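Local atomic coordinates of regulation of enolase protein 1 (Saccharomyces cerevisiae, PDB entry 3O12), a protein that functions in the galactose metabolic pathway via the GAL83 protein and may control the level of the enolase ENO1. Residues A[58-70]-A[99-113]. Sequence-based numbering, arbitrary orientation.
With EDO (1,2-ethanediol), chain G; EDO (1,2-ethanediol), chain H; SO4 (sulfate ion), chain D; SO4 (sulfate ion), chain E.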
loop_
_atom_site.group_PDB
_atom_site.type_symbol
_atom_site.label_atom_id
_atom_site.label_comp_id
_atom_site.label_asym_id
_atom_site.label_seq_id
_atom_site.Cartn_x
_atom_site.Cartn_y
_atom_site.Cartn_z
ATOM N N ASP A 58 3.022 6.755 9.783
ATOM C CA ASP A 58 2.283 5.509 10.012
ATOM C C ASP A 58 0.814 5.660 9.604
ATOM O O ASP A 58 0.302 6.773 9.476
ATOM C CB ASP A 58 2.389 5.113 11.495
ATOM C CG ASP A 58 2.095 3.633 11.754
ATOM O OD1 ASP A 58 1.943 2.846 10.792
ATOM O OD2 ASP A 58 2.044 3.264 12.951
ATOM N N PHE A 59 0.141 4.526 9.419
ATOM C CA PHE A 59 -1.300 4.495 9.198
ATOM C C PHE A 59 -1.877 3.449 10.135
ATOM O O PHE A 59 -1.531 2.271 10.033
ATOM C CB PHE A 59 -1.633 4.078 7.759
ATOM C CG PHE A 59 -1.420 5.155 6.729
ATOM C CD1 PHE A 59 -2.193 6.316 6.737
ATOM C CD2 PHE A 59 -0.484 4.976 5.719
ATOM C CE1 PHE A 59 -2.006 7.298 5.761
ATOM C CE2 PHE A 59 -0.291 5.955 4.740
ATOM C CZ PHE A 59 -1.047 7.109 4.767
ATOM N N TRP A 60 -2.757 3.872 11.034
ATOM C CA TRP A 60 -3.392 2.954 11.979
ATOM C C TRP A 60 -4.599 3.646 12.579
ATOM O O TRP A 60 -4.553 4.843 12.823
ATOM C CB TRP A 60 -2.431 2.570 13.117
ATOM C CG TRP A 60 -2.997 1.490 13.995
ATOM C CD1 TRP A 60 -3.589 1.635 15.228
ATOM C CD2 TRP A 60 -3.044 0.094 13.687
ATOM N NE1 TRP A 60 -3.986 0.401 15.704
ATOM C CE2 TRP A 60 -3.665 -0.555 14.774
ATOM C CE3 TRP A 60 -2.621 -0.672 12.594
ATOM C CZ2 TRP A 60 -3.874 -1.937 14.797
ATOM C CZ3 TRP A 60 -2.829 -2.047 12.619
ATOM C CH2 TRP A 60 -3.452 -2.663 13.718
ATOM N N ARG A 61 -5.674 2.900 12.829
ATOM C CA ARG A 61 -6.826 3.474 13.521
ATOM C C ARG A 61 -7.285 2.618 14.696
ATOM O O ARG A 61 -7.935 1.587 14.513
ATOM C CB ARG A 61 -8.009 3.711 12.571
ATOM C CG ARG A 61 -8.032 5.088 11.948
ATOM C CD ARG A 61 -9.332 5.340 11.184
ATOM N NE ARG A 61 -10.460 5.722 12.032
ATOM C CZ ARG A 61 -10.678 6.957 12.479
ATOM N NH1 ARG A 61 -11.740 7.213 13.233
ATOM N NH2 ARG A 61 -9.832 7.937 12.188
ATOM N N GLU A 62 -6.905 3.069 15.895
ATOM C CA GLU A 62 -7.515 2.677 17.174
ATOM C C GLU A 62 -7.210 1.286 17.723
ATOM O O GLU A 62 -6.783 1.150 18.871
ATOM C CB GLU A 62 -9.034 2.891 17.140
ATOM C CG GLU A 62 -9.731 2.569 18.456
ATOM C CD GLU A 62 -9.164 3.351 19.635
ATOM O OE1 GLU A 62 -8.579 4.434 19.417
ATOM O OE2 GLU A 62 -9.309 2.880 20.784
ATOM N N THR A 63 -7.457 0.253 16.929
ATOM C CA THR A 63 -7.460 -1.111 17.453
ATOM C C THR A 63 -6.263 -1.450 18.331
ATOM O O THR A 63 -5.116 -1.351 17.890
ATOM C CB THR A 63 -7.515 -2.104 16.295
ATOM O OG1 THR A 63 -8.577 -1.713 15.416
ATOM C CG2 THR A 63 -7.757 -3.517 16.798
ATOM N N PHE A 64 -6.561 -1.860 19.567
ATOM C CA PHE A 64 -5.586 -2.391 20.531
ATOM C C PHE A 64 -4.642 -1.332 21.105
ATOM O O PHE A 64 -4.586 -1.139 22.324
ATOM C CB PHE A 64 -4.809 -3.566 19.926
ATOM C CG PHE A 64 -3.907 -4.263 20.894
ATOM C CD1 PHE A 64 -4.433 -5.023 21.925
ATOM C CD2 PHE A 64 -2.530 -4.182 20.754
ATOM C CE1 PHE A 64 -3.597 -5.685 22.817
ATOM C CE2 PHE A 64 -1.690 -4.836 21.640
ATOM C CZ PHE A 64 -2.224 -5.587 22.669
ATOM N N TYR A 65 -3.926 -0.632 20.226
ATOM C CA TYR A 65 -2.914 0.327 20.664
ATOM C C TYR A 65 -3.498 1.648 21.162
ATOM O O TYR A 65 -2.836 2.387 21.896
ATOM C CB TYR A 65 -1.891 0.557 19.545
ATOM C CG TYR A 65 -1.180 -0.716 19.147
ATOM C CD1 TYR A 65 -0.116 -1.206 19.896
ATOM C CD2 TYR A 65 -1.583 -1.437 18.031
ATOM C CE1 TYR A 65 0.524 -2.380 19.545
ATOM C CE2 TYR A 65 -0.939 -2.610 17.666
ATOM C CZ TYR A 65 0.110 -3.070 18.423
ATOM O OH TYR A 65 0.753 -4.238 18.076
ATOM N N GLY A 66 -4.726 1.955 20.758
ATOM C CA GLY A 66 -5.413 3.114 21.295
ATOM C C GLY A 66 -4.912 4.445 20.764
ATOM O O GLY A 66 -5.069 5.482 21.412
ATOM N N PHE A 67 -4.280 4.424 19.600
ATOM C CA PHE A 67 -3.938 5.666 18.931
ATOM C C PHE A 67 -4.354 5.601 17.476
ATOM O O PHE A 67 -4.666 4.531 16.945
ATOM C CB PHE A 67 -2.449 6.002 19.068
ATOM C CG PHE A 67 -1.516 4.917 18.590
ATOM C CD1 PHE A 67 -1.472 4.551 17.257
ATOM C CD2 PHE A 67 -0.660 4.280 19.481
ATOM C CE1 PHE A 67 -0.605 3.559 16.820
ATOM C CE2 PHE A 67 0.211 3.301 19.049
ATOM C CZ PHE A 67 0.234 2.933 17.723
ATOM N N THR A 68 -4.384 6.767 16.843
ATOM C CA THR A 68 -4.661 6.847 15.425
ATOM C C THR A 68 -3.516 7.586 14.768
ATOM O O THR A 68 -2.997 8.563 15.318
ATOM C CB THR A 68 -6.006 7.554 15.168
ATOM O OG1 THR A 68 -7.066 6.765 15.737
ATOM C CG2 THR A 68 -6.250 7.724 13.684
ATOM N N ARG A 69 -3.118 7.106 13.595
ATOM C CA ARG A 69 -2.059 7.735 12.809
ATOM C C ARG A 69 -2.507 7.812 11.365
ATOM O O ARG A 69 -2.995 6.825 10.805
ATOM C CB ARG A 69 -0.772 6.911 12.866
ATOM C CG ARG A 69 -0.320 6.544 14.275
ATOM C CD ARG A 69 0.570 7.613 14.847
ATOM N NE ARG A 69 1.100 7.248 16.159
ATOM C CZ ARG A 69 0.629 7.718 17.309
ATOM N NH1 ARG A 69 -0.385 8.573 17.310
ATOM N NH2 ARG A 69 1.175 7.339 18.457
ATOM N N ASP A 70 -2.340 8.989 10.762
ATOM C CA ASP A 70 -2.673 9.188 9.349
ATOM C C ASP A 70 -1.558 9.969 8.671
ATOM O O ASP A 70 -1.812 10.809 7.804
ATOM C CB ASP A 70 -4.002 9.937 9.227
ATOM C CG ASP A 70 -4.689 9.722 7.876
ATOM O OD1 ASP A 70 -4.781 8.565 7.407
ATOM O OD2 ASP A 70 -5.167 10.723 7.291
ATOM N N GLN A 99 7.696 -0.217 6.314
ATOM C CA GLN A 99 6.608 -0.727 5.486
ATOM C C GLN A 99 6.583 -0.058 4.118
ATOM O O GLN A 99 6.795 1.151 3.998
ATOM C CB GLN A 99 5.238 -0.401 6.098
ATOM C CG GLN A 99 5.037 -0.715 7.552
ATOM C CD GLN A 99 3.842 0.033 8.118
ATOM O OE1 GLN A 99 2.841 0.265 7.423
ATOM N NE2 GLN A 99 3.947 0.434 9.377
ATOM N N ALA A 100 6.258 -0.834 3.097
ATOM C CA ALA A 100 5.950 -0.261 1.795
ATOM C C ALA A 100 5.021 -1.187 1.030
ATOM O O ALA A 100 5.013 -2.407 1.245
ATOM C CB ALA A 100 7.225 0.016 1.008
ATOM N N GLY A 101 4.237 -0.603 0.135
ATOM C CA GLY A 101 3.314 -1.374 -0.668
ATOM C C GLY A 101 2.305 -0.483 -1.345
ATOM O O GLY A 101 2.663 0.501 -2.002
ATOM N N ILE A 102 1.038 -0.848 -1.213
ATOM C CA ILE A 102 -0.041 -0.124 -1.868
ATOM C C ILE A 102 -1.116 0.231 -0.851
ATOM O O ILE A 102 -1.295 -0.463 0.152
ATOM C CB ILE A 102 -0.633 -0.989 -3.005
ATOM C CG1 ILE A 102 -1.339 -0.123 -4.062
ATOM C CG2 ILE A 102 -1.547 -2.093 -2.449
ATOM C CD1 ILE A 102 -1.716 -0.894 -5.333
HETATM N N MSE A 103 -1.832 1.312 -1.104
HETATM C CA MSE A 103 -3.003 1.694 -0.317
HETATM C C MSE A 103 -4.193 1.957 -1.233
HETATM O O MSE A 103 -4.038 2.479 -2.349
HETATM C CB MSE A 103 -2.688 2.922 0.555
HETATM C CG MSE A 103 -3.915 3.706 1.064
HETATM SE SE MSE A 103 -3.408 5.065 2.385
HETATM C CE MSE A 103 -3.300 3.893 3.930
ATOM N N VAL A 104 -5.378 1.573 -0.771
ATOM C CA VAL A 104 -6.646 2.018 -1.335
ATOM C C VAL A 104 -7.302 2.857 -0.250
ATOM O O VAL A 104 -7.397 2.418 0.899
ATOM C CB VAL A 104 -7.562 0.841 -1.676
ATOM C CG1 VAL A 104 -8.904 1.314 -2.196
ATOM C CG2 VAL A 104 -6.894 -0.118 -2.663
ATOM N N ARG A 105 -7.753 4.059 -0.592
ATOM C CA ARG A 105 -8.286 4.972 0.408
ATOM C C ARG A 105 -9.563 5.632 -0.081
ATOM O O ARG A 105 -9.641 6.092 -1.234
ATOM C CB ARG A 105 -7.234 6.045 0.723
ATOM C CG ARG A 105 -7.638 7.091 1.761
ATOM C CD ARG A 105 -6.425 7.980 2.041
ATOM N NE ARG A 105 -6.695 9.113 2.924
ATOM C CZ ARG A 105 -6.330 9.176 4.201
ATOM N NH1 ARG A 105 -5.692 8.156 4.773
ATOM N NH2 ARG A 105 -6.595 10.262 4.914
ATOM N N ILE A 106 -10.556 5.693 0.805
ATOM C CA ILE A 106 -11.739 6.529 0.598
ATOM C C ILE A 106 -11.556 7.814 1.406
ATOM O O ILE A 106 -11.687 8.918 0.878
ATOM C CB ILE A 106 -13.013 5.796 1.043
ATOM C CG1 ILE A 106 -13.253 4.544 0.188
ATOM C CG2 ILE A 106 -14.222 6.746 0.987
ATOM C CD1 ILE A 106 -14.398 3.667 0.693
ATOM N N ASP A 107 -11.255 7.664 2.697
ATOM C CA ASP A 107 -10.976 8.799 3.575
ATOM C C ASP A 107 -10.170 8.306 4.769
ATOM O O ASP A 107 -9.750 7.148 4.790
ATOM C CB ASP A 107 -12.259 9.508 4.027
ATOM C CG ASP A 107 -13.278 8.567 4.653
ATOM O OD1 ASP A 107 -12.892 7.623 5.381
ATOM O OD2 ASP A 107 -14.488 8.793 4.437
ATOM N N ASP A 108 -9.942 9.160 5.760
ATOM C CA ASP A 108 -9.049 8.760 6.850
ATOM C C ASP A 108 -9.591 7.612 7.708
ATOM O O ASP A 108 -8.837 6.972 8.452
ATOM C CB ASP A 108 -8.621 9.956 7.713
ATOM C CG ASP A 108 -9.774 10.590 8.465
ATOM O OD1 ASP A 108 -10.909 10.082 8.389
ATOM O OD2 ASP A 108 -9.536 11.616 9.133
ATOM N N GLY A 109 -10.881 7.324 7.581
ATOM C CA GLY A 109 -11.497 6.262 8.349
ATOM C C GLY A 109 -11.740 4.976 7.581
ATOM O O GLY A 109 -12.117 3.971 8.157
ATOM N N HIS A 110 -11.515 5.001 6.271
ATOM C CA HIS A 110 -11.813 3.851 5.423
ATOM C C HIS A 110 -10.715 3.698 4.389
ATOM O O HIS A 110 -10.636 4.468 3.419
ATOM C CB HIS A 110 -13.173 4.018 4.747
ATOM C CG HIS A 110 -14.274 4.278 5.721
ATOM N ND1 HIS A 110 -14.536 5.533 6.222
ATOM C CD2 HIS A 110 -15.132 3.434 6.340
ATOM C CE1 HIS A 110 -15.533 5.455 7.090
ATOM N NE2 HIS A 110 -15.916 4.195 7.173
ATOM N N TRP A 111 -9.843 2.726 4.635
ATOM C CA TRP A 111 -8.698 2.491 3.774
ATOM C C TRP A 111 -8.143 1.098 3.985
ATOM O O TRP A 111 -8.517 0.394 4.926
ATOM C CB TRP A 111 -7.601 3.544 3.999
ATOM C CG TRP A 111 -7.174 3.811 5.439
ATOM C CD1 TRP A 111 -7.540 4.869 6.208
ATOM C CD2 TRP A 111 -6.261 3.033 6.243
ATOM N NE1 TRP A 111 -6.936 4.808 7.440
ATOM C CE2 TRP A 111 -6.142 3.690 7.490
ATOM C CE3 TRP A 111 -5.541 1.851 6.033
ATOM C CZ2 TRP A 111 -5.344 3.200 8.528
ATOM C CZ3 TRP A 111 -4.738 1.368 7.061
ATOM C CH2 TRP A 111 -4.648 2.036 8.293
ATOM N N LEU A 112 -7.269 0.689 3.084
ATOM C CA LEU A 112 -6.545 -0.564 3.195
ATOM C C LEU A 112 -5.112 -0.301 2.812
ATOM O O LEU A 112 -4.848 0.458 1.881
ATOM C CB LEU A 112 -7.140 -1.612 2.253
ATOM C CG LEU A 112 -6.302 -2.897 2.211
ATOM C CD1 LEU A 112 -7.132 -4.158 2.471
ATOM C CD2 LEU A 112 -5.505 -2.983 0.908
ATOM N N LYS A 113 -4.175 -0.911 3.519
ATOM C CA LYS A 113 -2.778 -0.903 3.097
ATOM C C LYS A 113 -2.295 -2.346 3.048
ATOM O O LYS A 113 -2.764 -3.199 3.800
ATOM C CB LYS A 113 -1.899 -0.058 4.027
ATOM C CG LYS A 113 -1.759 -0.578 5.447
ATOM C CD LYS A 113 -0.860 0.327 6.313
ATOM C CE LYS A 113 -0.768 -0.241 7.721
ATOM N NZ LYS A 113 0.220 0.442 8.618
HETATM C C1 EDO G . 0.618 -2.497 10.549
HETATM O O1 EDO G . 1.498 -2.537 9.422
HETATM C C2 EDO G . 0.394 -1.050 10.961
HETATM O O2 EDO G . 1.638 -0.338 11.036
HETATM C C1 EDO H . 0.544 -1.077 14.823
HETATM O O1 EDO H . 1.802 -1.417 15.414
HETATM C C2 EDO H . 0.485 0.429 14.593
HETATM O O2 EDO H . 1.454 0.790 13.603
HETATM S S SO4 D . -1.519 11.775 12.348
HETATM O O1 SO4 D . -2.792 11.121 12.644
HETATM O O2 SO4 D . -1.354 11.911 10.904
HETATM O O3 SO4 D . -1.523 13.105 12.951
HETATM O O4 SO4 D . -0.420 10.992 12.910
HETATM S S SO4 E . -1.165 9.419 20.808
HETATM O O1 SO4 E . -2.017 8.750 21.790
HETATM O O2 SO4 E . -1.926 9.664 19.586
HETATM O O3 SO4 E . -0.696 10.694 21.347
HETATM O O4 SO4 E . -0.012 8.572 20.516
HETATM O O HOH W 1 -7.554 8.069 10.759
HETATM O O HOH W 2 -5.497 6.717 9.471
HETATM O O HOH W 3 -6.716 12.382 9.187
#
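Phe59 packs against Met103 and Trp111 inside a beta-sandwich of the DUF1349 family, consistent with a concanavalin-like jelly roll. The hairpin of strands 59-61 and 68-70 belongs to the same curled antiparallel sheet as strands 102-105 and 110-113, and their inward side chains meet across its curl. The contact illustrates how an aromatic core between strands without mutual backbone bonds is bordered by polar groups. The axes of the short segments 59-61 and 110-113 approach to 8.9 Å. Met103, a selenomethionine bent at its last torsion, lays its methyl over the centre of the Phe59 ring, with CE 3.5 Å from the ring centroid; SE follows over the same face, a Met-aromatic contact. Phe59 turns an edge toward the face of Trp111, the planes at 55°, while its CB sits 3.7 Å from Trp111 CH2. Phe74, farther along strand 68-78, borders this core beside Phe59, Met103 and Arg105.

At one margin the extended Arg105 forms a bidentate salt bridge with Asp70, end-on and nearly coplanar: Arg105 NH1 reaches Asp70 OD1 and NH2 reaches OD2, each at 2.8 Å and each on a syn lone pair. This paired grip fixes the rotation of the carboxylate, and Asp108 N lies over one face of the Arg105 guanidinium, offset toward the rim. At the other margin the extended Lys113 chain runs alongside Phe59 CB, and Gln99 NE2 makes a weak bond to Asp58 OD1. At the type I turn from Asp107 to His110, next to Asp70, Arg61 bends at chi3 (80°) and sets its guanidinium face over Gly109 CA; NE is held by Gly132 O, and a water accepts from Arg61 NH2 at 2.7 Å while donating to Asp108 O at 2.9 Å.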